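Local coordinates for protein thioesterase superfamily (Jannaschia sp., PDB 2OAF) that probably hydrolyses thioesters, perhaps of acyl-CoA type, as a hotdog-fold member of the thioesterase superfamily that assembles from four copies, at residues 33-36 with 37-40; 60-63 with 64-68. All coordinates share one frame; numbering follows the deposited sequence.

Contact 1 (33-36 with 37-40) and contact 2 (60-63 with 64-68) sit at two successive helical elements of one hotdog domain, their centres about 27 Å apart and their nearest atoms about 7 Å apart without touching. The first is buried and forms the turn that leads into helix 39-54; the second is partly buried and belongs to the short helix 59-65 that follows. Contact 1 is built from i+3 backbone bonds, an aromatic pair and a histidine turned to a phosphate ion. Contact 2 has mainly i+4 bonds, with one i+5 bond at the end, a methyl on a ring face and a histidine held by a carboxylate. Both also touch the second subunit.

Contact 1: residues 33-36 with 37-40; sequences IAYT and GHLP. With PO4 (phosphate ion), chain C.
The carbonyls of Tyr35 and Thr36 each accept the amide N-H three residues on, so the chain coils as a 3-10 turn just before helix 39-54: His38 N to Tyr35 O is 2.9 Å, and Leu39 N to Thr36 O is 3.0 Å. In the hotdog fold this is the loop that runs into the long helix packed on the curved antiparallel sheet. Pro40 has no N-H to give and instead lays its CD against Thr36 O.

The Tyr35 ring stands over the start of the turn because CG is anti to the backbone N (chi1 178°), which carries one ring face above Gly37 N, off toward the rim near CD2. An edge of the same ring points at the face of His38 in a T-shaped stack, centroids 5.6 Å apart and planes at 79°. The closest side-chain approach of the pair is from Tyr35 CB to His38 CD2, 3.7 Å, at the rim of the imidazole. On another side of the turn, Ala34 CB meets the Leu39 CD2 methyl at 3.8 Å; both residues also pack on Val84, and Leu39 continues onto Phe80 of strand 69-80.

Pro40 packs against Pro40 of the second subunit. The phosphate, probably from the crystallisation liquor, is also bonded by Arg41 and His38 of the second subunit. In this chain His38 ND1 makes a weak, bent hydrogen bond of 2.7 Å to PO4 O2, which lies at the edge of the imidazole.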
loop_
_atom_site.group_PDB
_atom_site.type_symbol
_atom_site.label_atom_id
_atom_site.label_comp_id
_atom_site.label_asym_id
_atom_site.label_seq_id
_atom_site.Cartn_x
_atom_site.Cartn_y
_atom_site.Cartn_z
ATOM N N ILE B 33 -8.133 10.753 -8.918
ATOM C CA ILE B 33 -9.009 10.393 -7.818
ATOM C C ILE B 33 -8.356 9.230 -7.071
ATOM O O ILE B 33 -7.450 8.593 -7.599
ATOM C CB ILE B 33 -10.419 10.029 -8.352
ATOM C CG1 ILE B 33 -10.343 8.826 -9.278
ATOM C CG2 ILE B 33 -11.016 11.231 -9.156
ATOM C CD1 ILE B 33 -11.701 8.264 -9.640
ATOM N N ALA B 34 -8.832 8.935 -5.871
ATOM C CA ALA B 34 -8.272 7.867 -5.045
ATOM C C ALA B 34 -8.415 6.561 -5.814
ATOM O O ALA B 34 -9.501 6.269 -6.337
ATOM C CB ALA B 34 -9.018 7.784 -3.644
ATOM N N TYR B 35 -7.332 5.785 -5.908
ATOM C CA TYR B 35 -7.417 4.472 -6.528
ATOM C C TYR B 35 -8.353 3.557 -5.722
ATOM O O TYR B 35 -8.284 3.457 -4.491
ATOM C CB TYR B 35 -6.053 3.823 -6.611
ATOM C CG TYR B 35 -6.007 2.424 -7.202
ATOM C CD1 TYR B 35 -6.544 2.161 -8.448
ATOM C CD2 TYR B 35 -5.341 1.383 -6.530
ATOM C CE1 TYR B 35 -6.456 0.918 -9.001
ATOM C CE2 TYR B 35 -5.251 0.140 -7.081
ATOM C CZ TYR B 35 -5.819 -0.096 -8.319
ATOM O OH TYR B 35 -5.705 -1.331 -8.906
ATOM N N THR B 36 -9.204 2.845 -6.454
ATOM C CA THR B 36 -10.160 1.923 -5.874
ATOM C C THR B 36 -9.485 0.965 -4.924
ATOM O O THR B 36 -10.031 0.706 -3.878
ATOM C CB THR B 36 -10.919 1.163 -6.978
ATOM O OG1 THR B 36 -11.581 2.099 -7.832
ATOM C CG2 THR B 36 -11.933 0.245 -6.364
ATOM N N GLY B 37 -8.300 0.480 -5.257
ATOM C CA GLY B 37 -7.546 -0.432 -4.407
ATOM C C GLY B 37 -7.186 0.054 -3.032
ATOM O O GLY B 37 -6.940 -0.759 -2.176
ATOM N N HIS B 38 -7.173 1.372 -2.818
ATOM C CA HIS B 38 -6.860 1.948 -1.506
ATOM C C HIS B 38 -8.107 2.128 -0.691
ATOM O O HIS B 38 -8.022 2.307 0.512
ATOM C CB HIS B 38 -6.209 3.330 -1.698
ATOM C CG HIS B 38 -4.903 3.285 -2.420
ATOM N ND1 HIS B 38 -3.961 2.312 -2.177
ATOM C CD2 HIS B 38 -4.368 4.099 -3.364
ATOM C CE1 HIS B 38 -2.919 2.508 -2.967
ATOM N NE2 HIS B 38 -3.140 3.589 -3.691
ATOM N N LEU B 39 -9.273 2.147 -1.322
ATOM C CA LEU B 39 -10.486 2.504 -0.564
ATOM C C LEU B 39 -10.810 1.523 0.558
ATOM O O LEU B 39 -11.196 1.946 1.663
ATOM C CB LEU B 39 -11.692 2.769 -1.495
ATOM C CG LEU B 39 -11.553 3.942 -2.489
ATOM C CD1 LEU B 39 -12.787 4.117 -3.382
ATOM C CD2 LEU B 39 -11.190 5.243 -1.752
ATOM N N PRO B 40 -10.621 0.214 0.312
ATOM C CA PRO B 40 -10.840 -0.760 1.411
ATOM C C PRO B 40 -9.949 -0.471 2.621
ATOM O O PRO B 40 -10.357 -0.649 3.755
ATOM C CB PRO B 40 -10.451 -2.087 0.761
ATOM C CG PRO B 40 -10.742 -1.869 -0.746
ATOM C CD PRO B 40 -10.267 -0.451 -0.959
HETATM P P PO4 C . -3.060 -0.860 -0.209
HETATM O O1 PO4 C . -2.712 -2.308 -0.407
HETATM O O2 PO4 C . -3.207 -0.179 -1.541
HETATM O O3 PO4 C . -4.395 -0.782 0.492
HETATM O O4 PO4 C . -2.008 -0.207 0.667
#

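Contact 2: residues 60-63 with 64-68; sequences WYHL and ELDTN
Trp60 meets Glu64 through the backbone, its carbonyl taking the amide N-H of Glu64, while its indole leads away to Trp51 and to Trp25 of the fourth subunit. At Tyr61 the side chains join in: Leu65 CD1 sits over the centre of the phenol ring, 3.5 Å from its centroid and 13° off the normal, a clear CH-pi contact. Tyr61 CG is anti to the backbone N (chi1 -170°), which swings the ring out alongside the next turn where that methyl can reach its face; the hydroxyl is bonded to Lys32 O of the fourth subunit.

These are i to i+4 pairs along helix 59-65, a short helix after the long one of the hotdog domain, and near its end His62 makes both side-chain and backbone bonds. From the edge of the imidazole, within its plane, His62 ND1 gives a nearly straight hydrogen bond of 2.7 Å to Asp66 OD2. The oxygen accepts on its anti lone pair, and ring and carboxylate are turned 61° apart. Arg87 of the fourth subunit forms a salt bridge to the same OD2, which should help keep the carboxylate charged. His62 O is gripped twice, by Asp66 N at 2.9 Å and Thr67 N at 3.3 Å. Leu63 O receives a weak bond from Thr67 N and lies 3.0 Å from Thr67 CB, and at Asn68 the backbone turns to positive phi.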
loop_
_atom_site.group_PDB
_atom_site.type_symbol
_atom_site.label_atom_id
_atom_site.label_comp_id
_atom_site.label_asym_id
_atom_site.label_seq_id
_atom_site.Cartn_x
_atom_site.Cartn_y
_atom_site.Cartn_z
ATOM N N TRP B 60 -7.340 -2.882 16.621
ATOM C CA TRP B 60 -7.119 -4.311 16.455
ATOM C C TRP B 60 -5.811 -4.804 17.095
ATOM O O TRP B 60 -5.739 -5.933 17.570
ATOM C CB TRP B 60 -7.109 -4.689 14.976
ATOM C CG TRP B 60 -8.428 -4.669 14.273
ATOM C CD1 TRP B 60 -9.620 -5.137 14.751
ATOM C CD2 TRP B 60 -8.695 -4.196 12.930
ATOM N NE1 TRP B 60 -10.607 -4.978 13.791
ATOM C CE2 TRP B 60 -10.056 -4.427 12.666
ATOM C CE3 TRP B 60 -7.898 -3.655 11.917
ATOM C CZ2 TRP B 60 -10.647 -4.096 11.451
ATOM C CZ3 TRP B 60 -8.484 -3.326 10.711
ATOM C CH2 TRP B 60 -9.853 -3.545 10.490
ATOM N N TYR B 61 -4.779 -3.965 17.091
ATOM C CA TYR B 61 -3.466 -4.342 17.661
ATOM C C TYR B 61 -3.623 -4.649 19.141
ATOM O O TYR B 61 -3.186 -5.694 19.607
ATOM C CB TYR B 61 -2.456 -3.204 17.427
ATOM C CG TYR B 61 -0.980 -3.463 17.733
ATOM C CD1 TYR B 61 -0.142 -3.989 16.773
ATOM C CD2 TYR B 61 -0.420 -3.121 18.976
ATOM C CE1 TYR B 61 1.205 -4.171 17.018
ATOM C CE2 TYR B 61 0.949 -3.312 19.233
ATOM C CZ TYR B 61 1.736 -3.850 18.257
ATOM O OH TYR B 61 3.076 -4.036 18.466
ATOM N N HIS B 62 -4.268 -3.733 19.859
ATOM C CA HIS B 62 -4.623 -3.921 21.270
ATOM C C HIS B 62 -5.558 -5.128 21.448
ATOM O O HIS B 62 -5.279 -6.005 22.256
ATOM C CB HIS B 62 -5.260 -2.624 21.782
ATOM C CG HIS B 62 -5.862 -2.723 23.148
ATOM N ND1 HIS B 62 -5.142 -3.124 24.252
ATOM C CD2 HIS B 62 -7.117 -2.452 23.591
ATOM C CE1 HIS B 62 -5.936 -3.121 25.313
ATOM N NE2 HIS B 62 -7.137 -2.708 24.939
ATOM N N LEU B 63 -6.642 -5.188 20.664
ATOM C CA LEU B 63 -7.604 -6.306 20.731
ATOM C C LEU B 63 -6.943 -7.677 20.600
ATOM O O LEU B 63 -7.166 -8.587 21.415
ATOM C CB LEU B 63 -8.657 -6.141 19.629
ATOM C CG LEU B 63 -9.978 -6.895 19.744
ATOM C CD1 LEU B 63 -10.699 -6.632 21.084
ATOM C CD2 LEU B 63 -10.872 -6.545 18.557
ATOM N N GLU B 64 -6.126 -7.826 19.568
ATOM C CA GLU B 64 -5.484 -9.089 19.295
ATOM C C GLU B 64 -4.307 -9.396 20.250
ATOM O O GLU B 64 -4.216 -10.492 20.808
ATOM C CB GLU B 64 -5.057 -9.141 17.813
ATOM C CG GLU B 64 -4.215 -10.366 17.470
ATOM C CD GLU B 64 -4.698 -11.151 16.263
ATOM O OE1 GLU B 64 -5.731 -10.780 15.641
ATOM O OE2 GLU B 64 -4.002 -12.159 15.956
ATOM N N LEU B 65 -3.397 -8.453 20.427
ATOM C CA LEU B 65 -2.169 -8.755 21.136
ATOM C C LEU B 65 -2.300 -8.618 22.642
ATOM O O LEU B 65 -1.567 -9.272 23.356
ATOM C CB LEU B 65 -1.026 -7.882 20.613
ATOM C CG LEU B 65 -0.783 -7.969 19.093
ATOM C CD1 LEU B 65 0.342 -7.058 18.757
ATOM C CD2 LEU B 65 -0.486 -9.409 18.596
ATOM N N ASP B 66 -3.229 -7.794 23.134
ATOM C CA ASP B 66 -3.426 -7.640 24.575
ATOM C C ASP B 66 -4.614 -8.450 25.095
ATOM O O ASP B 66 -4.532 -9.010 26.166
ATOM C CB ASP B 66 -3.619 -6.160 24.933
ATOM C CG ASP B 66 -2.460 -5.301 24.481
ATOM O OD1 ASP B 66 -1.333 -5.832 24.450
ATOM O OD2 ASP B 66 -2.675 -4.113 24.149
ATOM N N THR B 67 -5.714 -8.464 24.348
ATOM C CA THR B 67 -6.996 -9.065 24.756
ATOM C C THR B 67 -7.110 -10.499 24.209
ATOM O O THR B 67 -7.993 -11.245 24.593
ATOM C CB THR B 67 -8.151 -8.141 24.237
ATOM O OG1 THR B 67 -7.998 -6.853 24.853
ATOM C CG2 THR B 67 -9.540 -8.687 24.523
ATOM N N ASN B 68 -6.204 -10.871 23.307
ATOM C CA ASN B 68 -6.192 -12.189 22.681
ATOM C C ASN B 68 -7.431 -12.514 21.852
ATOM O O ASN B 68 -7.816 -13.680 21.726
ATOM C CB ASN B 68 -5.990 -13.285 23.726
ATOM C CG ASN B 68 -5.455 -14.557 23.120
ATOM O OD1 ASN B 68 -4.708 -14.531 22.134
ATOM N ND2 ASN B 68 -5.831 -15.669 23.689
#